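Local atomic coordinates of GMP reductase (Trypanosoma brucei brucei, PDB entry 6JIG), a protein that probably catalyses the irreversible NADPH-dependent deamination of GMP to IMP, helping to balance the adenine and guanine nucleotide pools of the cell. Residues A[41-46]-A[283-288]; A[49-54]-A[64-69]; A[358-363]-A[371-376]; A[449-454]-A[461-466]. The protein carries 1 engineered substitution. All coordinates share one frame; numbering follows the deposited sequence.

Contact 1. Residues A[41-46]-A[283-288]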
loop_
_atom_site.group_PDB
_atom_site.type_symbol
_atom_site.label_atom_id
_atom_site.label_comp_id
_atom_site.label_asym_id
_atom_site.label_seq_id
_atom_site.Cartn_x
_atom_site.Cartn_y
_atom_site.Cartn_z
ATOM N N ARG A 41 -5.710 6.446 -50.659
ATOM C CA ARG A 41 -5.286 7.033 -51.934
ATOM C C ARG A 41 -6.177 8.204 -52.337
ATOM O O ARG A 41 -5.688 9.229 -52.826
ATOM C CB ARG A 41 -5.295 5.975 -53.039
ATOM C CG ARG A 41 -4.119 4.988 -53.114
ATOM C CD ARG A 41 -4.199 4.263 -54.469
ATOM N NE ARG A 41 -3.474 2.997 -54.578
ATOM C CZ ARG A 41 -2.183 2.883 -54.902
ATOM N NH1 ARG A 41 -1.430 3.960 -55.134
ATOM N NH2 ARG A 41 -1.632 1.679 -54.989
ATOM N N ASN A 42 -7.483 8.087 -52.113
ATOM C CA ASN A 42 -8.412 9.097 -52.605
ATOM C C ASN A 42 -9.170 9.818 -51.493
ATOM O O ASN A 42 -10.193 10.449 -51.769
ATOM C CB ASN A 42 -9.378 8.454 -53.600
ATOM C CG ASN A 42 -8.643 7.779 -54.739
ATOM O OD1 ASN A 42 -7.994 8.444 -55.540
ATOM N ND2 ASN A 42 -8.703 6.453 -54.792
ATOM N N VAL A 43 -8.693 9.770 -50.245
ATOM C CA VAL A 43 -9.396 10.421 -49.137
ATOM C C VAL A 43 -8.405 11.263 -48.346
ATOM O O VAL A 43 -7.454 10.726 -47.768
ATOM C CB VAL A 43 -10.090 9.410 -48.211
ATOM C CG1 VAL A 43 -10.782 10.139 -47.071
ATOM C CG2 VAL A 43 -11.098 8.567 -48.998
ATOM N N LYS A 44 -8.642 12.571 -48.298
ATOM C CA LYS A 44 -7.831 13.503 -47.527
ATOM C C LYS A 44 -8.528 13.858 -46.219
ATOM O O LYS A 44 -9.759 13.872 -46.137
ATOM C CB LYS A 44 -7.563 14.787 -48.322
ATOM C CG LYS A 44 -6.774 14.607 -49.612
ATOM C CD LYS A 44 -6.418 15.972 -50.225
ATOM N N LEU A 45 -7.729 14.160 -45.193
ATOM C CA LEU A 45 -8.240 14.598 -43.904
ATOM C C LEU A 45 -7.495 15.848 -43.460
ATOM O O LEU A 45 -6.283 15.963 -43.665
ATOM C CB LEU A 45 -8.072 13.517 -42.810
ATOM C CG LEU A 45 -8.796 12.192 -43.008
ATOM C CD1 LEU A 45 -8.418 11.199 -41.883
ATOM C CD2 LEU A 45 -10.284 12.424 -43.031
ATOM N N SER A 46 -8.215 16.751 -42.784
ATOM C CA SER A 46 -7.585 17.963 -42.268
ATOM C C SER A 46 -6.669 17.672 -41.080
ATOM O O SER A 46 -5.694 18.404 -40.867
ATOM C CB SER A 46 -8.638 18.988 -41.869
ATOM O OG SER A 46 -9.292 19.493 -43.026
ATOM N N SER A 283 -16.401 1.359 -55.668
ATOM C CA SER A 283 -16.573 2.798 -55.734
ATOM C C SER A 283 -15.949 3.529 -54.555
ATOM O O SER A 283 -15.910 4.761 -54.580
ATOM C CB SER A 283 -18.055 3.146 -55.803
ATOM O OG SER A 283 -18.755 2.527 -54.734
ATOM N N VAL A 284 -15.470 2.823 -53.523
ATOM C CA VAL A 284 -14.838 3.487 -52.384
ATOM C C VAL A 284 -13.471 2.862 -52.122
ATOM O O VAL A 284 -13.218 1.699 -52.449
ATOM C CB VAL A 284 -15.700 3.439 -51.096
ATOM C CG1 VAL A 284 -17.098 4.054 -51.335
ATOM C CG2 VAL A 284 -15.803 2.027 -50.559
ATOM N N ASP A 285 -12.583 3.666 -51.542
ATOM C CA ASP A 285 -11.259 3.183 -51.170
ATOM C C ASP A 285 -11.361 2.003 -50.210
ATOM O O ASP A 285 -12.204 1.981 -49.309
ATOM C CB ASP A 285 -10.455 4.308 -50.527
ATOM C CG ASP A 285 -9.788 5.215 -51.548
ATOM O OD1 ASP A 285 -10.047 5.070 -52.765
ATOM O OD2 ASP A 285 -9.014 6.091 -51.123
ATOM N N ILE A 286 -10.483 1.027 -50.408
ATOM C CA ILE A 286 -10.416 -0.176 -49.589
ATOM C C ILE A 286 -9.113 -0.111 -48.795
ATOM O O ILE A 286 -8.023 -0.178 -49.373
ATOM C CB ILE A 286 -10.472 -1.450 -50.439
ATOM C CG1 ILE A 286 -11.674 -1.417 -51.402
ATOM C CG2 ILE A 286 -10.553 -2.692 -49.540
ATOM C CD1 ILE A 286 -13.014 -1.262 -50.699
ATOM N N ILE A 287 -9.237 0.009 -47.474
ATOM C CA ILE A 287 -8.111 -0.031 -46.538
ATOM C C ILE A 287 -8.054 -1.434 -45.952
ATOM O O ILE A 287 -9.097 -2.086 -45.778
ATOM C CB ILE A 287 -8.285 1.045 -45.448
ATOM C CG1 ILE A 287 -8.372 2.433 -46.104
ATOM C CG2 ILE A 287 -7.120 1.004 -44.391
ATOM C CD1 ILE A 287 -8.816 3.540 -45.161
ATOM N N ALA A 288 -6.842 -1.930 -45.681
ATOM C CA ALA A 288 -6.698 -3.294 -45.184
ATOM C C ALA A 288 -5.593 -3.364 -44.135
ATOM O O ALA A 288 -4.606 -2.636 -44.203
ATOM C CB ALA A 288 -6.374 -4.281 -46.303
#
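Asp285, a buried residue of segment 283-288, which runs into a strand of the parallel (beta/alpha)8 barrel, reaches Asn42 in the turn of a small antiparallel hairpin formed by strands 37-40 and 43-45. CB points toward the hairpin, and CG lies beside the backbone N of Asp285, anti to its carbonyl carbon (chi1 -83°). This brings Asp285 CG to 3.6 Å from Asn42 ND2, and the two oxygens divide the work. Asp285 OD2 accepts from the backbone N of Asn42 at 2.7 Å through its syn lone pair. The same oxygen is also hydrogen-bonded to Ser40 OG, and Val43 CG2 rests 3.9 Å from it. The backbone N of Arg41 is close too, yet its angle is too poor for a bond. Asn42 and Asp285 approach at about a right angle, with amide and carboxylate planes 52° apart. Two bonds from one residue, one backbone and one side-chain, should therefore fix the rotation of the carboxylate and tie the hairpin turn to the barrel wall. The second, from Asn42 ND2 to the syn side of Asp285 OD1, measures 2.8 Å, is nearly straight at 173°, and keeps the acceptor within the amide plane of Asn42.

Contact 2. Residues A[49-54]-A[64-69]. With 5GP (guanosine-5'-monophosphate), chain B.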
loop_
_atom_site.group_PDB
_atom_site.type_symbol
_atom_site.label_atom_id
_atom_site.label_comp_id
_atom_site.label_asym_id
_atom_site.label_seq_id
_atom_site.Cartn_x
_atom_site.Cartn_y
_atom_site.Cartn_z
ATOM N N ILE A 49 -6.100 12.093 -37.389
ATOM C CA ILE A 49 -6.612 11.322 -36.257
ATOM C C ILE A 49 -7.797 10.488 -36.731
ATOM O O ILE A 49 -8.756 11.032 -37.291
ATOM C CB ILE A 49 -7.049 12.237 -35.096
ATOM C CG1 ILE A 49 -6.024 13.344 -34.835
ATOM C CG2 ILE A 49 -7.298 11.406 -33.838
ATOM C CD1 ILE A 49 -4.705 12.831 -34.381
ATOM N N VAL A 50 -7.735 9.180 -36.492
ATOM C CA VAL A 50 -8.786 8.234 -36.856
ATOM C C VAL A 50 -9.262 7.550 -35.580
ATOM O O VAL A 50 -8.449 6.983 -34.837
ATOM C CB VAL A 50 -8.290 7.195 -37.873
ATOM C CG1 VAL A 50 -9.425 6.257 -38.283
ATOM C CG2 VAL A 50 -7.693 7.880 -39.107
ATOM N N ALA A 51 -10.565 7.608 -35.313
ATOM C CA ALA A 51 -11.111 6.878 -34.170
ATOM C C ALA A 51 -11.193 5.387 -34.476
ATOM O O ALA A 51 -11.653 4.983 -35.545
ATOM C CB ALA A 51 -12.498 7.408 -33.799
ATOM N N SER A 52 -10.769 4.571 -33.515
ATOM C CA SER A 52 -10.678 3.132 -33.710
ATOM C C SER A 52 -12.051 2.489 -33.876
ATOM O O SER A 52 -12.997 2.825 -33.156
ATOM C CB SER A 52 -9.971 2.480 -32.523
ATOM O OG SER A 52 -9.868 1.080 -32.709
ATOM N N ASN A 53 -12.130 1.518 -34.788
ATOM C CA ASN A 53 -13.302 0.646 -34.944
ATOM C C ASN A 53 -13.327 -0.383 -33.808
ATOM O O ASN A 53 -13.099 -1.578 -33.992
ATOM C CB ASN A 53 -13.292 -0.037 -36.304
ATOM C CG ASN A 53 -11.945 -0.676 -36.642
ATOM O OD1 ASN A 53 -10.892 -0.037 -36.530
ATOM N ND2 ASN A 53 -11.977 -1.941 -37.057
ATOM N N MET A 54 -13.607 0.120 -32.612
ATOM C CA MET A 54 -13.835 -0.676 -31.417
ATOM C C MET A 54 -15.225 -0.367 -30.891
ATOM O O MET A 54 -15.687 0.774 -30.985
ATOM C CB MET A 54 -12.787 -0.364 -30.344
ATOM C CG MET A 54 -11.401 -0.813 -30.744
ATOM S SD MET A 54 -10.172 -0.196 -29.580
ATOM C CE MET A 54 -10.784 -0.970 -28.076
ATOM N N VAL A 64 -19.342 11.222 -35.784
ATOM C CA VAL A 64 -19.756 12.594 -36.083
ATOM C C VAL A 64 -18.763 13.588 -35.502
ATOM O O VAL A 64 -18.367 14.564 -36.160
ATOM C CB VAL A 64 -21.176 12.843 -35.546
ATOM C CG1 VAL A 64 -21.462 14.351 -35.469
ATOM C CG2 VAL A 64 -22.203 12.129 -36.415
ATOM N N ALA A 65 -18.336 13.356 -34.262
ATOM C CA ALA A 65 -17.420 14.284 -33.613
ATOM C C ALA A 65 -16.074 14.311 -34.324
ATOM O O ALA A 65 -15.491 15.382 -34.523
ATOM C CB ALA A 65 -17.262 13.907 -32.140
ATOM N N MET A 66 -15.567 13.145 -34.720
ATOM C CA MET A 66 -14.249 13.091 -35.353
ATOM C C MET A 66 -14.257 13.810 -36.698
ATOM O O MET A 66 -13.326 14.555 -37.021
ATOM C CB MET A 66 -13.809 11.638 -35.537
ATOM C CG MET A 66 -13.490 10.900 -34.243
ATOM S SD MET A 66 -12.160 11.729 -33.319
ATOM C CE MET A 66 -10.950 12.052 -34.607
ATOM N N ALA A 67 -15.279 13.560 -37.514
ATOM C CA ALA A 67 -15.380 14.260 -38.793
ATOM C C ALA A 67 -15.497 15.767 -38.593
ATOM O O ALA A 67 -14.929 16.554 -39.367
ATOM C CB ALA A 67 -16.574 13.718 -39.584
ATOM N N ARG A 68 -16.235 16.196 -37.564
ATOM C CA ARG A 68 -16.368 17.628 -37.312
ATOM C C ARG A 68 -15.037 18.263 -36.944
ATOM O O ARG A 68 -14.811 19.434 -37.257
ATOM C CB ARG A 68 -17.399 17.890 -36.214
ATOM C CG ARG A 68 -18.813 17.681 -36.711
ATOM C CD ARG A 68 -19.872 18.103 -35.711
ATOM N NE ARG A 68 -21.189 17.983 -36.334
ATOM C CZ ARG A 68 -22.332 17.782 -35.681
ATOM N NH1 ARG A 68 -22.346 17.676 -34.359
ATOM N NH2 ARG A 68 -23.467 17.694 -36.362
ATOM N N GLU A 69 -14.149 17.516 -36.280
ATOM C CA GLU A 69 -12.819 18.022 -35.989
ATOM C C GLU A 69 -11.861 17.911 -37.168
ATOM O O GLU A 69 -10.721 18.369 -37.062
ATOM C CB GLU A 69 -12.211 17.287 -34.779
ATOM C CG GLU A 69 -13.050 17.370 -33.505
ATOM C CD GLU A 69 -13.143 18.781 -32.954
ATOM O OE1 GLU A 69 -12.212 19.587 -33.186
ATOM O OE2 GLU A 69 -14.148 19.089 -32.283
HETATM P P 5GP B . -5.067 1.664 -28.455
HETATM O O1P 5GP B . -3.710 1.341 -27.852
HETATM O O2P 5GP B . -6.224 1.417 -27.507
HETATM O O3P 5GP B . -5.128 2.987 -29.175
HETATM O "O5'" 5GP B . -5.157 0.591 -29.634
HETATM C "C5'" 5GP B . -6.361 0.309 -30.330
HETATM C "C4'" 5GP B . -6.130 -0.742 -31.396
HETATM O "O4'" 5GP B . -5.940 -2.033 -30.770
HETATM C "C3'" 5GP B . -7.282 -0.991 -32.361
HETATM O "O3'" 5GP B . -7.388 -0.002 -33.378
HETATM C "C2'" 5GP B . -6.993 -2.411 -32.880
HETATM O "O2'" 5GP B . -6.050 -2.409 -33.945
HETATM C "C1'" 5GP B . -6.298 -3.057 -31.679
HETATM N N9 5GP B . -7.162 -4.009 -30.972
HETATM C C8 5GP B . -8.388 -3.787 -30.474
HETATM N N7 5GP B . -8.810 -4.932 -29.878
HETATM C C5 5GP B . -7.817 -5.847 -29.998
HETATM C C6 5GP B . -7.662 -7.164 -29.589
HETATM O O6 5GP B . -8.578 -7.719 -28.948
HETATM N N1 5GP B . -6.527 -7.818 -29.885
HETATM C C2 5GP B . -5.536 -7.227 -30.568
HETATM N N2 5GP B . -4.403 -7.910 -30.848
HETATM N N3 5GP B . -5.648 -5.939 -30.972
HETATM C C4 5GP B . -6.780 -5.253 -30.691
#
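Ser52 OG is hydrogen-bonded to O3' of the bound GMP at 2.8 Å, just beyond the strand whose outward side chains meet Met66 of helix 60-68. The serine hydroxyl stands anti to its own backbone N (chi1 -179°), a rotation that carries it to the ribose. Met54 adds a purely van der Waals touch, with Met54 SD 3.9 Å from C5' of the nucleotide. Across to the helix there is no hydrogen bond; the evidence is all packing. Met66 does the work for helix 60-68, and different points of its chain serve different partners. Met66 CG lies 3.7 Å from Ala51 CB, while bends at chi2 and chi3 curl the thioether back so that its methyl reaches Ile49. There Met66 CE sits 3.8 Å from Ile49 CG2, the two side chains crossing at about a right angle. The methyl also lies 3.6 Å from Ile49 O, a van der Waals contact with a backbone carbonyl oxygen. Alternation along the strand accounts for the pattern: Ile49 and Ala51 direct CB to the helix, whereas Val50 directs its own away and packs on Met372. Helix 440-457 supplies further cover, placing Val444 on Met66 and Val448 on Ile49. Strand 49-51, helix 60-68 and strand 72-75 form the first beta-alpha-beta unit of the closed eight-stranded parallel (TIM) barrel; a helix outside and a ligand-binding residue just past the C-terminal end of the strand are characteristic of that fold, and here Ser52 belongs to the GMP pocket.

Contact 3. Residues A[358-363]-A[371-376]. With 5GP (guanosine-5'-monophosphate), chain B.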
loop_
_atom_site.group_PDB
_atom_site.type_symbol
_atom_site.label_atom_id
_atom_site.label_comp_id
_atom_site.label_asym_id
_atom_site.label_seq_id
_atom_site.Cartn_x
_atom_site.Cartn_y
_atom_site.Cartn_z
ATOM N N GLY A 358 2.789 13.179 -28.024
ATOM C CA GLY A 358 4.171 12.935 -28.423
ATOM C C GLY A 358 4.332 11.669 -29.247
ATOM O O GLY A 358 5.112 11.631 -30.201
ATOM N N ASP A 359 3.600 10.616 -28.892
ATOM C CA ASP A 359 3.643 9.386 -29.684
ATOM C C ASP A 359 3.089 9.602 -31.089
ATOM O O ASP A 359 3.566 8.994 -32.061
ATOM C CB ASP A 359 2.846 8.286 -28.988
ATOM C CG ASP A 359 3.402 7.920 -27.634
ATOM O OD1 ASP A 359 4.592 8.200 -27.386
ATOM O OD2 ASP A 359 2.639 7.343 -26.822
ATOM N N ILE A 360 2.078 10.450 -31.213
ATOM C CA ILE A 360 1.541 10.775 -32.533
ATOM C C ILE A 360 2.604 11.446 -33.394
ATOM O O ILE A 360 2.774 11.105 -34.575
ATOM C CB ILE A 360 0.282 11.650 -32.384
ATOM C CG1 ILE A 360 -0.814 10.861 -31.660
ATOM C CG2 ILE A 360 -0.193 12.136 -33.768
ATOM C CD1 ILE A 360 -2.095 11.671 -31.394
ATOM N N SER A 361 3.343 12.412 -32.825
ATOM C CA SER A 361 4.447 13.014 -33.573
ATOM C C SER A 361 5.445 11.958 -34.029
ATOM O O SER A 361 5.948 12.013 -35.157
ATOM C CB SER A 361 5.169 14.076 -32.736
ATOM O OG SER A 361 4.284 15.058 -32.203
ATOM N N LYS A 362 5.770 11.000 -33.158
ATOM C CA LYS A 362 6.724 9.971 -33.554
ATOM C C LYS A 362 6.166 9.103 -34.674
ATOM O O LYS A 362 6.892 8.742 -35.607
ATOM C CB LYS A 362 7.097 9.101 -32.345
ATOM C CG LYS A 362 7.756 9.894 -31.213
ATOM C CD LYS A 362 8.018 9.003 -29.961
ATOM C CE LYS A 362 8.347 9.862 -28.744
ATOM N NZ LYS A 362 8.682 8.994 -27.548
ATOM N N ALA A 363 4.891 8.729 -34.580
ATOM C CA ALA A 363 4.299 7.880 -35.610
ATOM C C ALA A 363 4.332 8.567 -36.975
ATOM O O ALA A 363 4.723 7.961 -37.979
ATOM C CB ALA A 363 2.868 7.513 -35.216
ATOM N N VAL A 371 -2.939 8.334 -37.593
ATOM C CA VAL A 371 -2.904 7.440 -36.434
ATOM C C VAL A 371 -4.330 7.023 -36.107
ATOM O O VAL A 371 -5.284 7.780 -36.326
ATOM C CB VAL A 371 -2.248 8.104 -35.202
ATOM C CG1 VAL A 371 -0.769 8.434 -35.476
ATOM C CG2 VAL A 371 -3.003 9.363 -34.802
ATOM N N MET A 372 -4.477 5.808 -35.585
ATOM C CA MET A 372 -5.760 5.319 -35.101
ATOM C C MET A 372 -5.679 5.179 -33.591
ATOM O O MET A 372 -4.737 4.567 -33.077
ATOM C CB MET A 372 -6.133 3.982 -35.739
ATOM C CG MET A 372 -7.419 3.411 -35.164
ATOM S SD MET A 372 -8.012 1.947 -36.015
ATOM C CE MET A 372 -9.049 2.701 -37.284
ATOM N N LEU A 373 -6.665 5.731 -32.889
ATOM C CA LEU A 373 -6.657 5.797 -31.433
ATOM C C LEU A 373 -7.856 5.065 -30.860
ATOM O O LEU A 373 -8.995 5.315 -31.272
ATOM C CB LEU A 373 -6.691 7.241 -30.946
ATOM C CG LEU A 373 -5.667 8.203 -31.534
ATOM C CD1 LEU A 373 -5.885 9.573 -30.919
ATOM C CD2 LEU A 373 -4.271 7.680 -31.217
ATOM N N GLY A 374 -7.595 4.166 -29.914
ATOM C CA GLY A 374 -8.663 3.558 -29.143
ATOM C C GLY A 374 -8.689 4.152 -27.746
ATOM O O GLY A 374 -9.529 5.001 -27.425
ATOM N N ASN A 375 -7.721 3.734 -26.919
ATOM C CA ASN A 375 -7.702 4.103 -25.505
ATOM C C ASN A 375 -7.774 5.612 -25.283
ATOM O O ASN A 375 -8.489 6.080 -24.389
ATOM C CB ASN A 375 -6.437 3.527 -24.851
ATOM C CG ASN A 375 -6.425 3.705 -23.343
ATOM O OD1 ASN A 375 -7.471 3.658 -22.688
ATOM N ND2 ASN A 375 -5.236 3.889 -22.782
ATOM N N MET A 376 -7.025 6.394 -26.065
ATOM C CA MET A 376 -7.023 7.838 -25.836
ATOM C C MET A 376 -8.394 8.481 -26.063
ATOM O O MET A 376 -8.651 9.555 -25.514
ATOM C CB MET A 376 -5.953 8.499 -26.704
ATOM C CG MET A 376 -4.534 8.118 -26.259
ATOM S SD MET A 376 -3.258 8.632 -27.438
ATOM C CE MET A 376 -3.235 10.334 -26.960
HETATM P P 5GP B . -5.067 1.664 -28.455
HETATM O O1P 5GP B . -3.710 1.341 -27.852
HETATM O O2P 5GP B . -6.224 1.417 -27.507
HETATM O O3P 5GP B . -5.128 2.987 -29.175
HETATM O "O5'" 5GP B . -5.157 0.591 -29.634
HETATM C "C5'" 5GP B . -6.361 0.309 -30.330
HETATM C "C4'" 5GP B . -6.130 -0.742 -31.396
HETATM O "O4'" 5GP B . -5.940 -2.033 -30.770
HETATM C "C3'" 5GP B . -7.282 -0.991 -32.361
HETATM O "O3'" 5GP B . -7.388 -0.002 -33.378
HETATM C "C2'" 5GP B . -6.993 -2.411 -32.880
HETATM O "O2'" 5GP B . -6.050 -2.409 -33.945
HETATM C "C1'" 5GP B . -6.298 -3.057 -31.679
HETATM N N9 5GP B . -7.162 -4.009 -30.972
HETATM C C8 5GP B . -8.388 -3.787 -30.474
HETATM N N7 5GP B . -8.810 -4.932 -29.878
HETATM C C5 5GP B . -7.817 -5.847 -29.998
HETATM C C6 5GP B . -7.662 -7.164 -29.589
HETATM O O6 5GP B . -8.578 -7.719 -28.948
HETATM N N1 5GP B . -6.527 -7.818 -29.885
HETATM C C2 5GP B . -5.536 -7.227 -30.568
HETATM N N2 5GP B . -4.403 -7.910 -30.848
HETATM N N3 5GP B . -5.648 -5.939 -30.972
HETATM C C4 5GP B . -6.780 -5.253 -30.691
#
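Val371 and Ile360 meet at the centre of this contact, where helix 357-365 covers the outside of barrel strand 370-373. The axes of the segments 358-363 and 371-373 approach to 9.9 Å and run roughly antiparallel, at 148°. Both methyls of Val371 are engaged: Val371 CG1 lies 3.8 Å from Ala363 CB, and Val371 CG2 is 4.1 Å from Ile360 CG2. The valine and isoleucine side chains cross at about a right angle. Packing slackens further along the strand. Ile360 CD1 only approaches Leu373 CD1 at 4.4 Å, and Met376 CE, of a partly exposed residue, stays 4.8 Å from Ile360 CD1. Leu447 of helix 440-457 touches Ile360, Leu373 and Met376 and so closes this looser flank. Beyond the strand the chemistry turns polar, for Gly374 N donates to O3P of the bound GMP at 2.8 Å, 163° at the hydrogen, and Asn375 N donates to O2P at the same length. Between the two segments the contact is thus apolar, with no hydrogen bond across it, while two successive backbone N-H groups meet the phosphate, an anion grip that needs no charged side chain from this segment.

Contact 4. Residues A[449-454]-A[461-466]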
loop_
_atom_site.group_PDB
_atom_site.type_symbol
_atom_site.label_atom_id
_atom_site.label_comp_id
_atom_site.label_asym_id
_atom_site.label_seq_id
_atom_site.Cartn_x
_atom_site.Cartn_y
_atom_site.Cartn_z
ATOM N N GLY A 449 -2.617 19.858 -31.313
ATOM C CA GLY A 449 -1.680 20.869 -30.843
ATOM C C GLY A 449 -0.337 20.285 -30.446
ATOM O O GLY A 449 0.713 20.871 -30.727
ATOM N N GLY A 450 -0.349 19.129 -29.777
ATOM C CA GLY A 450 0.904 18.459 -29.464
ATOM C C GLY A 450 1.647 18.033 -30.714
ATOM O O GLY A 450 2.851 18.258 -30.840
ATOM N N LEU A 451 0.932 17.418 -31.666
ATOM C CA LEU A 451 1.549 17.087 -32.950
ATOM C C LEU A 451 2.179 18.313 -33.605
ATOM O O LEU A 451 3.288 18.242 -34.141
ATOM C CB LEU A 451 0.521 16.461 -33.898
ATOM C CG LEU A 451 0.997 16.303 -35.343
ATOM C CD1 LEU A 451 2.189 15.348 -35.443
ATOM C CD2 LEU A 451 -0.130 15.795 -36.221
ATOM N N ARG A 452 1.460 19.439 -33.626
ATOM C CA ARG A 452 2.030 20.639 -34.230
ATOM C C ARG A 452 3.317 21.056 -33.530
ATOM O O ARG A 452 4.251 21.548 -34.173
ATOM C CB ARG A 452 1.021 21.789 -34.197
ATOM C CG ARG A 452 -0.090 21.646 -35.210
ATOM C CD ARG A 452 -1.105 22.771 -35.034
ATOM N NE ARG A 452 -2.217 22.580 -35.947
ATOM C CZ ARG A 452 -2.398 23.289 -37.054
ATOM N NH1 ARG A 452 -1.545 24.259 -37.364
ATOM N NH2 ARG A 452 -3.437 23.038 -37.844
ATOM N N SER A 453 3.384 20.870 -32.210
ATOM C CA SER A 453 4.620 21.155 -31.494
ATOM C C SER A 453 5.748 20.239 -31.966
ATOM O O SER A 453 6.866 20.694 -32.220
ATOM C CB SER A 453 4.398 21.025 -29.989
ATOM O OG SER A 453 5.586 21.362 -29.287
ATOM N N GLY A 454 5.473 18.936 -32.095
ATOM C CA GLY A 454 6.494 18.036 -32.610
ATOM C C GLY A 454 6.924 18.385 -34.023
ATOM O O GLY A 454 8.103 18.296 -34.363
ATOM N N LYS A 461 6.553 22.175 -41.731
ATOM C CA LYS A 461 5.301 22.907 -41.851
ATOM C C LYS A 461 4.175 22.071 -42.464
ATOM O O LYS A 461 3.061 22.583 -42.640
ATOM C CB LYS A 461 5.512 24.187 -42.676
ATOM N N SER A 462 4.434 20.808 -42.793
ATOM C CA SER A 462 3.436 19.936 -43.394
ATOM C C SER A 462 3.689 18.511 -42.923
ATOM O O SER A 462 4.755 18.197 -42.380
ATOM C CB SER A 462 3.488 19.986 -44.926
ATOM O OG SER A 462 4.679 19.361 -45.394
ATOM N N ILE A 463 2.698 17.643 -43.145
ATOM C CA ILE A 463 2.856 16.227 -42.799
ATOM C C ILE A 463 3.973 15.597 -43.626
ATOM O O ILE A 463 4.805 14.846 -43.102
ATOM C CB ILE A 463 1.517 15.479 -42.989
ATOM C CG1 ILE A 463 0.453 16.026 -42.041
ATOM C CG2 ILE A 463 1.691 13.948 -42.801
ATOM C CD1 ILE A 463 0.786 15.870 -40.573
ATOM N N GLU A 464 4.007 15.880 -44.941
ATOM C CA GLU A 464 5.067 15.314 -45.782
ATOM C C GLU A 464 6.445 15.795 -45.342
ATOM O O GLU A 464 7.425 15.040 -45.412
ATOM C CB GLU A 464 4.848 15.664 -47.260
ATOM N N GLU A 465 6.552 17.058 -44.929
ATOM C CA GLU A 465 7.825 17.545 -44.400
ATOM C C GLU A 465 8.174 16.856 -43.085
ATOM O O GLU A 465 9.347 16.571 -42.815
ATOM C CB GLU A 465 7.772 19.058 -44.194
ATOM C CG GLU A 465 7.927 19.872 -45.470
ATOM C CD GLU A 465 7.870 21.376 -45.216
ATOM O OE1 GLU A 465 8.164 21.812 -44.075
ATOM O OE2 GLU A 465 7.542 22.126 -46.167
ATOM N N MET A 466 7.172 16.608 -42.239
ATOM C CA MET A 466 7.419 15.888 -40.991
ATOM C C MET A 466 7.971 14.498 -41.273
ATOM O O MET A 466 8.920 14.045 -40.618
ATOM C CB MET A 466 6.120 15.808 -40.180
ATOM C CG MET A 466 6.270 15.147 -38.811
ATOM S SD MET A 466 7.390 16.072 -37.758
ATOM C CE MET A 466 7.168 15.214 -36.190
#
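Met466 lays its terminal methyl on the backbone of Gly454, joining helix 440-457 to helix 463-469 in a helix-loop-helix connection on the outside of the barrel. Met466 CE is 3.7 Å from Gly454 O, and the carbonyl carbon is almost as near. CG stands anti to the backbone N of Met466 (chi1 -177°) and a bend at chi2 then turns the thioether toward Gly454. A second, looser touch joins Leu451 CD2 to Ile463 CD1 at 4.4 Å. Ile364 of helix 357-365 touches Leu451, Ile463 and Met466, so Ile364 is a common apolar neighbour of both helices. No hydrogen bond crosses between the segments. On the polar side, the second helix is secured at its start: Ser462 is the N-cap, and its OG accepts from Glu465 N at 3.0 Å. Glu465 OE1 is gripped more than once, in salt bridges with Arg26 and Arg469, which should disperse its charge. It also accepts from the backbone N of Lys461 at 2.9 Å, in a bond that is straight (179°) yet arrives from above the carboxylate plane, 49° out of it.

Overall arrangement
All four contacts belong to one barrel domain. Contact 1 is partly buried and the only one whose two segments are joined by hydrogen bonds. Contacts 2 and 3 are buried strand-helix packings on neighbouring strands, bonded to each other from Val50 N to Val371 O (2.8 Å); both touch the same GMP, contact 2 bonding to the ribose and contact 3 bonding to the phosphate. Contact 2 lies nearest the middle, its centre about 3 Å from that of the chain. Contact 4 is helix on helix, its centre about 21 Å from the chain centre, yet its touching residues are buried and its interface is apolar. It meets contact 3 at Ser361, and both reach a second subunit.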